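Local coordinates for acetyltransferase, GNAT family (Listeria monocytogenes str. 4b, PDB 2OH1), which probably transfers an acetyl group from acetyl-coenzyme A to an acceptor that has not been identified, as members of the GNAT family do, at residues Q45-L50 / D143-N148; D91-E96 / G164-F169; P138-D143 / K174-K179. All coordinates share one frame; numbering follows the deposited sequence.

In the fold
Read from the N terminus, the chain opens contact 1 at 45-50, on helix 46-51, and contact 2 at 91-96, on helix 89-95. Strand 139-145 then supplies 138-143 to contact 3 and 143-148 to contact 1, closing the first long loop; D143 belongs to both. Contact 2 closes when the chain turns back at 164-169, and contact 3 closes with 174-179 at the C terminus. Segments of every pair alternate, so all three contacts cross and none nests in another. Contacts 1 and 2 tie two helices to one end of the mixed sheet, their centres about 12 Å apart; contact 3, about 22 Å from contact 1, joins two neighbouring strands.

Contact 1 (Q45-L50 / D143-N148); sequences QWSDIL and DCIESN
I145, the last residue of strand 139-145, pushes its side chain against the first turn of helix 46-51, and three consecutive residues receive it. With CG1 anti to the backbone N (chi1 -166°) and the chain extended to CD1, the tip reaches the indole of W46, CD1 to CD1 at 3.6 Å, meeting the ring obliquely. The same I145 CD1 lies 3.6 Å from S47 OG, while S47 OG is equally close to I145 CB, so the hydroxyl rests along the flank of the isoleucine. The other branch points to the amide of Q45: I145 CG2 is 3.4 Å from Q45 OE1. Q45, at the N-cap position, and the first two residues of helix 46-51 thus meet the strand end of a GNAT-type mixed sheet, where a type I beta turn from I145 to N148 leads into helix 149-157. Past the exposed E146, a water lies 3.0 Å from S147 OG; its approach to Q45 OE1 is unusually short, and that bond is doubtful. N148 ends the segment and gives Q45 OE1 a weak hydrogen bond, from ND2 at 3.0 Å with an N-H...O angle of only 124°. The two side chains meet at roughly a right angle, with their amide planes 72° apart. N148 is committed mainly to its own helix, its OD1 capping the backbone N of L151. On the far side of the Q45 amide, NE2 makes a straight but long and weak bond of 3.4 Å to D48 OD2, and D48 in turn pairs through OD1 with R108.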
ATOM      1  N   GLN A  45       2.161  16.071  -5.051  1.00 27.35           N
ATOM      2  CA  GLN A  45       1.124  16.231  -4.073  1.00 26.41           C
ATOM      3  C   GLN A  45       1.779  16.493  -2.716  1.00 22.96           C
ATOM      4  O   GLN A  45       2.776  15.851  -2.386  1.00 19.96           O
ATOM      5  CB  GLN A  45       0.374  14.937  -3.993  1.00 28.41           C
ATOM      6  CG  GLN A  45      -0.086  14.512  -5.373  1.00 37.13           C
ATOM      7  CD  GLN A  45      -1.062  13.400  -5.275  1.00 42.94           C
ATOM      8  OE1 GLN A  45      -2.252  13.616  -5.430  1.00 46.69           O
ATOM      9  NE2 GLN A  45      -0.571  12.201  -4.959  1.00 45.23           N
ATOM     10  N   TRP A  46       1.208  17.388  -1.928  1.00 20.17           N
ATOM     11  CA  TRP A  46       1.803  17.695  -0.619  1.00 18.49           C
ATOM     12  C   TRP A  46       1.824  16.456   0.287  1.00 19.90           C
ATOM     13  O   TRP A  46       2.696  16.317   1.147  1.00 16.86           O
ATOM     14  CB  TRP A  46       1.182  18.903   0.079  1.00 16.78           C
ATOM     15  CG  TRP A  46      -0.103  18.629   0.777  1.00 15.16           C
ATOM     16  CD1 TRP A  46      -1.364  18.702   0.254  1.00 19.77           C
ATOM     17  CD2 TRP A  46      -0.261  18.207   2.134  1.00 17.22           C
ATOM     18  NE1 TRP A  46      -2.282  18.331   1.208  1.00 21.44           N
ATOM     19  CE2 TRP A  46      -1.623  18.044   2.376  1.00 20.97           C
ATOM     20  CE3 TRP A  46       0.643  17.976   3.187  1.00 19.46           C
ATOM     21  CZ2 TRP A  46      -2.123  17.662   3.627  1.00 18.95           C
ATOM     22  CZ3 TRP A  46       0.141  17.595   4.399  1.00 19.24           C
ATOM     23  CH2 TRP A  46      -1.198  17.455   4.626  1.00 18.82           C
ATOM     24  N   SER A  47       0.886  15.543   0.090  1.00 18.37           N
ATOM     25  CA  SER A  47       0.879  14.309   0.825  1.00 18.95           C
ATOM     26  C   SER A  47       2.119  13.435   0.591  1.00 16.75           C
ATOM     27  O   SER A  47       2.531  12.685   1.499  1.00 17.44           O
ATOM     28  CB  SER A  47      -0.389  13.477   0.472  1.00 21.10           C
ATOM     29  OG  SER A  47      -0.455  13.270  -0.956  1.00 20.94           O
ATOM     30  N   ASP A  48       2.706  13.476  -0.612  1.00 17.38           N
ATOM     31  CA  ASP A  48       3.919  12.698  -0.886  1.00 18.58           C
ATOM     32  C   ASP A  48       5.103  13.344  -0.208  1.00 16.46           C
ATOM     33  O   ASP A  48       6.002  12.699   0.257  1.00 15.49           O
ATOM     34  CB  ASP A  48       4.157  12.577  -2.394  1.00 19.29           C
ATOM     35  CG  ASP A  48       3.205  11.532  -3.028  1.00 26.17           C
ATOM     36  OD1 ASP A  48       2.955  10.474  -2.400  1.00 24.34           O
ATOM     37  OD2 ASP A  48       2.704  11.776  -4.138  1.00 28.02           O
ATOM     38  N   ILE A  49       5.097  14.651  -0.187  1.00 15.64           N
ATOM     39  CA  ILE A  49       6.109  15.457   0.529  1.00 14.94           C
ATOM     40  C   ILE A  49       5.985  15.131   2.033  1.00 15.09           C
ATOM     41  O   ILE A  49       7.008  15.082   2.709  1.00 16.70           O
ATOM     42  CB  ILE A  49       5.909  16.979   0.313  1.00 16.05           C
ATOM     43  CG1 ILE A  49       6.009  17.333  -1.181  1.00 16.93           C
ATOM     44  CG2 ILE A  49       6.888  17.844   1.157  1.00 18.45           C
ATOM     45  CD1 ILE A  49       5.599  18.794  -1.475  1.00 18.64           C
ATOM     46  N   LEU A  50       4.784  14.900   2.554  1.00 14.87           N
ATOM     47  CA  LEU A  50       4.643  14.580   3.956  1.00 14.56           C
ATOM     48  C   LEU A  50       5.081  13.140   4.228  1.00 15.84           C
ATOM     49  O   LEU A  50       5.919  12.897   5.091  1.00 15.86           O
ATOM     50  CB  LEU A  50       3.188  14.750   4.418  1.00 15.97           C
ATOM     51  CG  LEU A  50       2.905  14.546   5.912  1.00 13.47           C
ATOM     52  CD1 LEU A  50       3.515  15.704   6.701  1.00 17.80           C
ATOM     53  CD2 LEU A  50       1.424  14.255   6.137  1.00 16.09           C
ATOM     54  N   ASP A 143      -5.483   6.237   3.773  1.00 18.12           N
ATOM     55  CA  ASP A 143      -5.858   7.645   3.611  1.00 16.39           C
ATOM     56  C   ASP A 143      -5.433   8.131   2.218  1.00 18.34           C
ATOM     57  O   ASP A 143      -4.571   7.548   1.580  1.00 19.14           O
ATOM     58  CB  ASP A 143      -5.271   8.462   4.754  1.00 18.42           C
ATOM     59  CG  ASP A 143      -3.750   8.398   4.869  1.00 26.80           C
ATOM     60  OD1 ASP A 143      -3.029   8.726   3.890  1.00 27.50           O
ATOM     61  OD2 ASP A 143      -3.207   8.101   5.990  1.00 25.71           O
ATOM     62  N   CYS A 144      -6.083   9.183   1.730  1.00 17.08           N
ATOM     63  CA  CYS A 144      -5.826   9.691   0.370  1.00 17.62           C
ATOM     64  C   CYS A 144      -6.000  11.183   0.424  1.00 16.17           C
ATOM     65  O   CYS A 144      -6.949  11.649   0.986  1.00 18.14           O
ATOM     66  CB  CYS A 144      -6.842   9.120  -0.664  1.00 16.28           C
ATOM     67  SG  CYS A 144      -6.360   9.394  -2.333  1.00 23.25           S
ATOM     68  N   ILE A 145      -5.062  11.899  -0.165  1.00 17.91           N
ATOM     69  CA  ILE A 145      -5.204  13.325  -0.285  1.00 18.62           C
ATOM     70  C   ILE A 145      -6.566  13.670  -0.954  1.00 17.86           C
ATOM     71  O   ILE A 145      -6.953  13.050  -1.943  1.00 18.13           O
ATOM     72  CB  ILE A 145      -3.965  13.901  -1.083  1.00 19.68           C
ATOM     73  CG1 ILE A 145      -3.890  15.397  -0.930  1.00 24.91           C
ATOM     74  CG2 ILE A 145      -3.966  13.432  -2.556  1.00 21.30           C
ATOM     75  CD1 ILE A 145      -2.688  15.992  -1.742  1.00 21.25           C
ATOM     76  N   GLU A 146      -7.269  14.642  -0.392  0.50 17.89           N
ATOM     77  CA  GLU A 146      -8.608  15.007  -0.868  0.50 19.25           C
ATOM     78  C   GLU A 146      -8.655  15.512  -2.318  0.50 20.45           C
ATOM     79  O   GLU A 146      -9.733  15.512  -2.930  0.50 19.30           O
ATOM     80  CB  GLU A 146      -9.263  16.031   0.056  0.50 20.82           C
ATOM     81  CG  GLU A 146      -8.680  17.424  -0.013  0.50 21.34           C
ATOM     82  CD  GLU A 146      -9.346  18.370   0.968  0.50 23.28           C
ATOM     83  OE1 GLU A 146     -10.495  18.091   1.386  0.50 39.47           O
ATOM     84  OE2 GLU A 146      -8.725  19.393   1.312  0.50 34.45           O
ATOM     85  N   SER A 147      -7.523  15.967  -2.861  1.00 20.28           N
ATOM     86  CA  SER A 147      -7.500  16.503  -4.210  1.00 21.87           C
ATOM     87  C   SER A 147      -7.135  15.554  -5.343  1.00 23.86           C
ATOM     88  O   SER A 147      -7.244  15.957  -6.513  1.00 27.50           O
ATOM     89  CB  SER A 147      -6.531  17.680  -4.230  1.00 24.14           C
ATOM     90  OG  SER A 147      -5.239  17.285  -3.793  1.00 26.87           O
ATOM     91  N   ASN A 148      -6.712  14.312  -5.042  1.00 22.06           N
ATOM     92  CA  ASN A 148      -6.372  13.355  -6.108  1.00 22.72           C
ATOM     93  C   ASN A 148      -7.626  12.593  -6.529  1.00 21.94           C
ATOM     94  O   ASN A 148      -7.978  11.561  -5.946  1.00 20.33           O
ATOM     95  CB  ASN A 148      -5.274  12.378  -5.693  1.00 22.41           C
ATOM     96  CG  ASN A 148      -4.749  11.581  -6.839  1.00 22.77           C
ATOM     97  OD1 ASN A 148      -5.447  11.295  -7.816  1.00 25.49           O
ATOM     98  ND2 ASN A 148      -3.481  11.190  -6.729  1.00 30.24           N
TER
HETATM   99  O   HOH W   1      -3.428  15.828  -5.765  1.00 45.46           O

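Contact 2 (D91-E96 / G164-F169); sequences DTDLWE and GKKNGF
L94 and K166 mark the closest backbone approach, their CA atoms 6.3 Å apart, where the last turn of helix 89-95 runs beside the end of strand 161-166. E96, with a positive phi, is the first residue to leave helical backbone angles, and the strand reverses in a type I' turn from K166 to F169, closed by K166 N to F169 O and F169 N to K166 O. K166 carries the polar side of the contact. Its CG stands anti to the backbone N (chi1 -178°) and the chain remains extended to the end, carrying the ammonium to the last turn of the helix. There NZ donates to D93 O at 2.8 Å, coming from above the carbonyl and 47° off its plane, and forms a salt bridge with E96 OE2, also at 2.8 Å, on its anti lone pair. The carboxylate of D93 adds a long ion pair, OD2 to NZ 3.7 Å, and a water links D93 OD1 to the same nitrogen. Another water bridges D93 OD2 (2.7 Å) and N167 ND2 (2.9 Å), whose flat groups lie nearly coplanar. Beside this network L94 and K166 run antiparallel alongside one another, with L94 CD1 3.8 Å from K166 CB, while L94 CD2 is 4.4 Å from F169 CB. F169 itself meets the rings of W90, W46 and H51. The arrangement is a salt-bridge network of D93, E96 and K166 that joins the C-terminal part of helix 89-95 to the type I' beta hairpin between strands 161-166 and 169-175, at the sheet's edge.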
ATOM      1  N   ASP A  91      -1.320   7.300  11.617  1.00 20.27           N
ATOM      2  CA  ASP A  91      -2.595   6.544  11.478  1.00 19.15           C
ATOM      3  C   ASP A  91      -3.420   6.761  12.718  1.00 17.28           C
ATOM      4  O   ASP A  91      -4.622   7.028  12.706  1.00 18.00           O
ATOM      5  CB  ASP A  91      -2.367   5.036  11.278  1.00 16.54           C
ATOM      6  CG  ASP A  91      -1.603   4.716  10.045  1.00 19.62           C
ATOM      7  OD1 ASP A  91      -1.905   5.345   8.994  1.00 18.84           O
ATOM      8  OD2 ASP A  91      -0.724   3.790  10.029  1.00 19.57           O
ATOM      9  N   THR A  92      -2.763   6.688  13.888  1.00 17.37           N
ATOM     10  CA  THR A  92      -3.506   6.821  15.129  1.00 18.05           C
ATOM     11  C   THR A  92      -4.098   8.208  15.279  1.00 20.50           C
ATOM     12  O   THR A  92      -5.232   8.318  15.699  1.00 22.29           O
ATOM     13  CB  THR A  92      -2.582   6.538  16.324  1.00 22.29           C
ATOM     14  OG1 THR A  92      -2.275   5.136  16.357  1.00 20.40           O
ATOM     15  CG2 THR A  92      -3.205   7.020  17.650  1.00 22.35           C
ATOM     16  N   ASP A  93      -3.345   9.254  14.937  1.00 21.36           N
ATOM     17  CA  ASP A  93      -3.869  10.622  14.999  1.00 19.61           C
ATOM     18  C   ASP A  93      -5.027  10.838  14.016  1.00 20.54           C
ATOM     19  O   ASP A  93      -6.099  11.341  14.367  1.00 23.34           O
ATOM     20  CB  ASP A  93      -2.722  11.651  14.689  1.00 23.37           C
ATOM     21  CG  ASP A  93      -3.151  13.045  14.843  1.00 27.23           C
ATOM     22  OD1 ASP A  93      -3.256  13.429  16.012  1.00 26.91           O
ATOM     23  OD2 ASP A  93      -3.406  13.745  13.841  1.00 26.53           O
ATOM     24  N   LEU A  94      -4.854  10.348  12.790  1.00 18.47           N
ATOM     25  CA  LEU A  94      -5.811  10.558  11.747  1.00 18.66           C
ATOM     26  C   LEU A  94      -7.165   9.877  12.030  1.00 19.33           C
ATOM     27  O   LEU A  94      -8.208  10.446  11.781  1.00 20.42           O
ATOM     28  CB  LEU A  94      -5.216  10.092  10.416  1.00 20.63           C
ATOM     29  CG  LEU A  94      -5.781  10.758   9.217  1.00 27.31           C
ATOM     30  CD1 LEU A  94      -5.387  12.231   9.163  1.00 24.35           C
ATOM     31  CD2 LEU A  94      -5.421   9.957   7.967  1.00 22.73           C
ATOM     32  N   TRP A  95      -7.118   8.647  12.538  1.00 16.58           N
ATOM     33  CA  TRP A  95      -8.304   7.773  12.717  1.00 19.85           C
ATOM     34  C   TRP A  95      -9.041   8.000  14.067  1.00 21.23           C
ATOM     35  O   TRP A  95     -10.119   7.476  14.272  1.00 21.50           O
ATOM     36  CB  TRP A  95      -7.907   6.293  12.504  1.00 17.61           C
ATOM     37  CG  TRP A  95      -7.722   5.985  11.019  1.00 15.97           C
ATOM     38  CD1 TRP A  95      -6.618   6.216  10.264  1.00 16.99           C
ATOM     39  CD2 TRP A  95      -8.739   5.527  10.106  1.00 16.30           C
ATOM     40  NE1 TRP A  95      -6.863   5.905   8.968  1.00 16.05           N
ATOM     41  CE2 TRP A  95      -8.165   5.465   8.840  1.00 15.53           C
ATOM     42  CE3 TRP A  95     -10.095   5.116  10.269  1.00 15.75           C
ATOM     43  CZ2 TRP A  95      -8.899   5.044   7.704  1.00 16.36           C
ATOM     44  CZ3 TRP A  95     -10.811   4.699   9.147  1.00 18.07           C
ATOM     45  CH2 TRP A  95     -10.200   4.662   7.906  1.00 17.17           C
ATOM     46  N   GLU A  96      -8.414   8.763  14.959  1.00 19.91           N
ATOM     47  CA  GLU A  96      -9.056   9.210  16.217  1.00 23.55           C
ATOM     48  C   GLU A  96      -9.604   7.991  16.943  1.00 24.02           C
ATOM     49  O   GLU A  96      -8.851   7.031  17.164  1.00 25.78           O
ATOM     50  CB  GLU A  96     -10.089  10.306  15.944  1.00 23.71           C
ATOM     51  CG  GLU A  96      -9.445  11.534  15.309  1.00 25.39           C
ATOM     52  CD  GLU A  96     -10.318  12.776  15.284  1.00 29.38           C
ATOM     53  OE1 GLU A  96     -11.561  12.646  15.424  1.00 38.80           O
ATOM     54  OE2 GLU A  96      -9.741  13.886  15.128  1.00 32.40           O
ATOM     55  N   GLY A 164     -14.504   9.335   6.411  1.00 19.56           N
ATOM     56  CA  GLY A 164     -14.379  10.679   6.979  1.00 23.15           C
ATOM     57  C   GLY A 164     -13.189  11.415   6.425  1.00 19.08           C
ATOM     58  O   GLY A 164     -12.575  10.982   5.445  1.00 16.17           O
ATOM     59  N   LYS A 165     -12.847  12.538   7.069  1.00 18.52           N
ATOM     60  CA  LYS A 165     -11.806  13.412   6.533  1.00 19.22           C
ATOM     61  C   LYS A 165     -11.059  14.082   7.680  1.00 18.46           C
ATOM     62  O   LYS A 165     -11.682  14.379   8.716  1.00 20.35           O
ATOM     63  CB  LYS A 165     -12.393  14.449   5.572  1.00 22.00           C
ATOM     64  CG  LYS A 165     -13.059  15.582   6.229  1.00 29.01           C
ATOM     65  CD  LYS A 165     -13.717  16.550   5.221  1.00 33.83           C
ATOM     66  CE  LYS A 165     -12.709  17.259   4.350  1.00 36.52           C
ATOM     67  NZ  LYS A 165     -13.315  18.553   3.857  1.00 47.10           N
ATOM     68  N   LYS A 166      -9.753  14.253   7.509  1.00 17.91           N
ATOM     69  CA  LYS A 166      -8.950  14.958   8.510  1.00 18.01           C
ATOM     70  C   LYS A 166      -7.651  15.376   7.886  1.00 15.41           C
ATOM     71  O   LYS A 166      -7.051  14.639   7.075  1.00 15.55           O
ATOM     72  CB  LYS A 166      -8.699  14.100   9.733  1.00 15.80           C
ATOM     73  CG  LYS A 166      -7.899  14.820  10.833  1.00 20.52           C
ATOM     74  CD  LYS A 166      -7.899  14.078  12.130  1.00 19.91           C
ATOM     75  CE  LYS A 166      -6.997  14.736  13.177  1.00 22.50           C
ATOM     76  NZ  LYS A 166      -7.009  13.988  14.469  1.00 22.13           N
ATOM     77  N   ASN A 167      -7.249  16.625   8.217  1.00 16.36           N
ATOM     78  CA  ASN A 167      -5.920  17.125   7.831  1.00 18.66           C
ATOM     79  C   ASN A 167      -5.670  17.126   6.334  1.00 18.27           C
ATOM     80  O   ASN A 167      -4.515  16.988   5.886  1.00 20.36           O
ATOM     81  CB  ASN A 167      -4.823  16.385   8.592  1.00 20.18           C
ATOM     82  CG  ASN A 167      -4.733  16.816  10.068  1.00 19.97           C
ATOM     83  OD1 ASN A 167      -5.183  17.890  10.410  1.00 26.26           O
ATOM     84  ND2 ASN A 167      -4.151  16.001  10.899  1.00 20.61           N
ATOM     85  N   GLY A 168      -6.755  17.277   5.563  1.00 17.33           N
ATOM     86  CA  GLY A 168      -6.659  17.296   4.118  1.00 20.40           C
ATOM     87  C   GLY A 168      -6.690  15.957   3.457  1.00 17.35           C
ATOM     88  O   GLY A 168      -6.373  15.861   2.250  1.00 16.84           O
ATOM     89  N   PHE A 169      -6.984  14.892   4.235  1.00 16.36           N
ATOM     90  CA  PHE A 169      -7.075  13.527   3.724  1.00 16.41           C
ATOM     91  C   PHE A 169      -8.485  12.979   3.831  1.00 18.93           C
ATOM     92  O   PHE A 169      -9.173  13.267   4.780  1.00 18.70           O
ATOM     93  CB  PHE A 169      -6.110  12.567   4.466  1.00 15.86           C
ATOM     94  CG  PHE A 169      -4.643  12.847   4.224  1.00 14.93           C
ATOM     95  CD1 PHE A 169      -4.022  13.881   4.911  1.00 19.81           C
ATOM     96  CD2 PHE A 169      -3.935  12.150   3.308  1.00 20.77           C
ATOM     97  CE1 PHE A 169      -2.720  14.173   4.698  1.00 19.23           C
ATOM     98  CE2 PHE A 169      -2.607  12.434   3.082  1.00 21.33           C
ATOM     99  CZ  PHE A 169      -2.003  13.454   3.792  1.00 20.52           C
TER
HETATM  100  O   HOH W   2      -3.564  16.468  13.749  1.00 26.47           O
HETATM  101  O   HOH W   3      -5.176  15.345  16.291  1.00 30.64           O
HETATM  102  O   HOH W   4      -2.857  13.507  11.457  1.00 34.62           O

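Contact 3 (P138-D143 / K174-K179); sequences PFIRLD and KELSQK
Strands 139-145 and 169-175 are antiparallel neighbours in the mixed sheet, and this contact is the end of their pairing, where the C-terminal strand runs out into the tail. I140 and K174 form a hydrogen-bonded pair: K174 N reaches I140 O at 2.8 Å, nearly along the C=O axis, and I140 N returns to K174 O at 3.1 Å in the carbonyl plane. F139 and E175 make a non-hydrogen-bonded pair, and L176 N to P138 O (2.8 Å) adds a bond beyond the last bridge, its donor 43° off the carbonyl plane. Two CA-H...O contacts accompany these bonds: F139 CA to K174 O at 3.3 Å and E175 CA to P138 O. Between the two strands the chain passes through helix 149-157 and strand 161-166; strand 169-175 then enters between 161-166 and 139-145, the C-terminal part of a GNAT-type sheet. On the face of F139, the ring and the E175 chain extend together in one direction, F139 CE1 meeting E175 CG at 3.8 Å; R141 NH2, salt-bridged to D101, sits 3.6 Å above one face of the ring, displaced from its centre. On the face of I140, its CD1 touches L176 CD1 at 3.6 Å, obliquely, beside helix 120-134, where E129 and I133 meet L176. K174 bends at chi3 (-78°), turning its ammonium away from I140 toward Y158 O and E129.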
ATOM      1  N   PRO A 138     -10.044  -7.058  11.461  1.00 16.33           N
ATOM      2  CA  PRO A 138     -11.349  -6.715  10.865  1.00 16.50           C
ATOM      3  C   PRO A 138     -11.380  -5.667   9.735  1.00 17.80           C
ATOM      4  O   PRO A 138     -12.371  -5.599   9.018  1.00 16.64           O
ATOM      5  CB  PRO A 138     -12.153  -6.193  12.064  1.00 17.78           C
ATOM      6  CG  PRO A 138     -11.135  -5.711  13.026  1.00 21.92           C
ATOM      7  CD  PRO A 138      -9.935  -6.575  12.859  1.00 17.73           C
ATOM      8  N   PHE A 139     -10.304  -4.866   9.581  1.00 14.41           N
ATOM      9  CA  PHE A 139     -10.289  -3.786   8.612  1.00 17.31           C
ATOM     10  C   PHE A 139      -8.929  -3.641   7.934  1.00 16.48           C
ATOM     11  O   PHE A 139      -7.878  -3.852   8.563  1.00 15.72           O
ATOM     12  CB  PHE A 139     -10.554  -2.431   9.269  1.00 19.45           C
ATOM     13  CG  PHE A 139     -11.838  -2.345  10.054  1.00 20.02           C
ATOM     14  CD1 PHE A 139     -13.047  -2.217   9.401  1.00 25.48           C
ATOM     15  CD2 PHE A 139     -11.813  -2.375  11.432  1.00 21.83           C
ATOM     16  CE1 PHE A 139     -14.246  -2.141  10.136  1.00 25.59           C
ATOM     17  CE2 PHE A 139     -12.997  -2.275  12.160  1.00 26.75           C
ATOM     18  CZ  PHE A 139     -14.194  -2.169  11.504  1.00 24.05           C
ATOM     19  N   ILE A 140      -8.964  -3.245   6.666  1.00 15.60           N
ATOM     20  CA  ILE A 140      -7.815  -2.655   5.983  1.00 15.44           C
ATOM     21  C   ILE A 140      -8.196  -1.178   5.812  1.00 17.30           C
ATOM     22  O   ILE A 140      -9.332  -0.866   5.410  1.00 16.01           O
ATOM     23  CB  ILE A 140      -7.535  -3.234   4.540  1.00 17.86           C
ATOM     24  CG1 ILE A 140      -7.308  -4.741   4.504  1.00 31.14           C
ATOM     25  CG2 ILE A 140      -6.342  -2.500   3.852  1.00 23.64           C
ATOM     26  CD1 ILE A 140      -6.240  -5.243   5.474  1.00 27.82           C
ATOM     27  N   ARG A 141      -7.241  -0.295   6.097  1.00 15.44           N
ATOM     28  CA  ARG A 141      -7.452   1.154   6.109  1.00 14.00           C
ATOM     29  C   ARG A 141      -6.407   1.862   5.313  1.00 15.23           C
ATOM     30  O   ARG A 141      -5.276   1.393   5.180  1.00 16.89           O
ATOM     31  CB  ARG A 141      -7.470   1.693   7.532  1.00 12.98           C
ATOM     32  CG  ARG A 141      -8.743   1.216   8.277  1.00 14.43           C
ATOM     33  CD  ARG A 141      -8.710   1.644   9.719  1.00 16.23           C
ATOM     34  NE  ARG A 141     -10.000   1.411  10.363  1.00 16.70           N
ATOM     35  CZ  ARG A 141     -10.205   1.460  11.647  1.00 17.97           C
ATOM     36  NH1 ARG A 141      -9.202   1.656  12.478  1.00 18.67           N
ATOM     37  NH2 ARG A 141     -11.436   1.230  12.105  1.00 18.82           N
ATOM     38  N   LEU A 142      -6.812   2.992   4.770  1.00 15.97           N
ATOM     39  CA  LEU A 142      -5.841   3.864   4.119  1.00 18.81           C
ATOM     40  C   LEU A 142      -6.386   5.298   4.063  1.00 17.65           C
ATOM     41  O   LEU A 142      -7.535   5.544   4.371  1.00 17.35           O
ATOM     42  CB  LEU A 142      -5.492   3.364   2.740  1.00 20.11           C
ATOM     43  CG  LEU A 142      -6.693   3.300   1.799  1.00 20.03           C
ATOM     44  CD1 LEU A 142      -6.941   4.662   1.102  1.00 22.25           C
ATOM     45  CD2 LEU A 142      -6.546   2.164   0.814  1.00 24.01           C
ATOM     46  N   ASP A 143      -5.483   6.237   3.773  1.00 18.12           N
ATOM     47  CA  ASP A 143      -5.858   7.645   3.611  1.00 16.39           C
ATOM     48  C   ASP A 143      -5.433   8.131   2.218  1.00 18.34           C
ATOM     49  O   ASP A 143      -4.571   7.548   1.580  1.00 19.14           O
ATOM     50  CB  ASP A 143      -5.271   8.462   4.754  1.00 18.42           C
ATOM     51  CG  ASP A 143      -3.750   8.398   4.869  1.00 26.80           C
ATOM     52  OD1 ASP A 143      -3.029   8.726   3.890  1.00 27.50           O
ATOM     53  OD2 ASP A 143      -3.207   8.101   5.990  1.00 25.71           O
ATOM     54  N   LYS A 174     -12.016  -0.945   4.477  1.00 14.91           N
ATOM     55  CA  LYS A 174     -12.712  -2.091   3.953  1.00 15.94           C
ATOM     56  C   LYS A 174     -12.858  -3.089   5.096  1.00 17.93           C
ATOM     57  O   LYS A 174     -11.865  -3.523   5.676  1.00 17.60           O
ATOM     58  CB  LYS A 174     -11.959  -2.681   2.784  1.00 20.10           C
ATOM     59  CG  LYS A 174     -12.741  -3.771   2.100  1.00 25.31           C
ATOM     60  CD  LYS A 174     -12.030  -4.490   0.993  1.00 36.90           C
ATOM     61  CE  LYS A 174     -11.981  -3.743  -0.255  1.00 32.80           C
ATOM     62  NZ  LYS A 174     -11.879  -4.673  -1.431  1.00 26.31           N
ATOM     63  N   GLU A 175     -14.078  -3.522   5.376  1.00 16.93           N
ATOM     64  CA  GLU A 175     -14.281  -4.514   6.398  1.00 22.08           C
ATOM     65  C   GLU A 175     -13.946  -5.879   5.807  1.00 20.71           C
ATOM     66  O   GLU A 175     -14.307  -6.209   4.674  1.00 25.63           O
ATOM     67  CB  GLU A 175     -15.716  -4.445   6.923  1.00 24.90           C
ATOM     68  CG  GLU A 175     -15.861  -5.061   8.338  1.00 36.74           C
ATOM     69  CD  GLU A 175     -17.143  -4.598   9.085  1.00 34.83           C
ATOM     70  OE1 GLU A 175     -18.028  -3.993   8.428  1.00 50.52           O
ATOM     71  OE2 GLU A 175     -17.241  -4.861  10.317  1.00 54.51           O
ATOM     72  N   LEU A 176     -13.228  -6.709   6.563  1.00 17.39           N
ATOM     73  CA  LEU A 176     -12.792  -7.994   6.090  1.00 18.30           C
ATOM     74  C   LEU A 176     -13.650  -9.075   6.708  1.00 21.56           C
ATOM     75  O   LEU A 176     -13.567  -9.291   7.911  1.00 26.39           O
ATOM     76  CB  LEU A 176     -11.377  -8.220   6.518  1.00 17.94           C
ATOM     77  CG  LEU A 176     -10.349  -7.202   5.989  1.00 20.47           C
ATOM     78  CD1 LEU A 176      -8.908  -7.500   6.449  1.00 19.43           C
ATOM     79  CD2 LEU A 176     -10.426  -7.186   4.474  1.00 19.01           C
ATOM     80  N   SER A 177     -14.358  -9.793   5.870  1.00 19.90           N
ATOM     81  CA  SER A 177     -15.254 -10.856   6.334  1.00 24.25           C
ATOM     82  C   SER A 177     -14.566 -12.102   6.813  1.00 20.24           C
ATOM     83  O   SER A 177     -13.721 -12.666   6.135  1.00 22.69           O
ATOM     84  CB  SER A 177     -16.225 -11.263   5.224  1.00 28.30           C
ATOM     85  OG  SER A 177     -17.214 -12.148   5.753  1.00 30.43           O
ATOM     86  N   GLN A 178     -15.004 -12.566   7.987  1.00 17.80           N
ATOM     87  CA  GLN A 178     -14.629 -13.904   8.485  1.00 17.51           C
ATOM     88  C   GLN A 178     -15.615 -15.011   8.089  1.00 18.67           C
ATOM     89  O   GLN A 178     -15.389 -16.151   8.437  1.00 19.52           O
ATOM     90  CB  GLN A 178     -14.501 -13.880  10.005  1.00 20.21           C
ATOM     91  CG  GLN A 178     -13.289 -13.154  10.494  1.00 18.90           C
ATOM     92  CD  GLN A 178     -11.992 -13.896  10.183  1.00 20.33           C
ATOM     93  OE1 GLN A 178     -11.859 -15.109  10.480  1.00 21.00           O
ATOM     94  NE2 GLN A 178     -10.993 -13.168   9.685  1.00 17.15           N
ATOM     95  N   LYS A 179     -16.680 -14.669   7.347  1.00 21.33           N
ATOM     96  CA  LYS A 179     -17.713 -15.641   6.928  1.00 26.12           C
ATOM     97  C   LYS A 179     -17.057 -16.828   6.238  1.00 29.37           C
ATOM     98  O   LYS A 179     -17.496 -17.994   6.395  1.00 30.00           O
ATOM     99  CB  LYS A 179     -18.788 -14.990   6.026  1.00 28.95           C
ATOM    100  CG  LYS A 179     -19.775 -14.043   6.761  1.00 37.48           C
ATOM    101  OXT LYS A 179     -16.021 -16.650   5.562  1.00 30.17           O
TER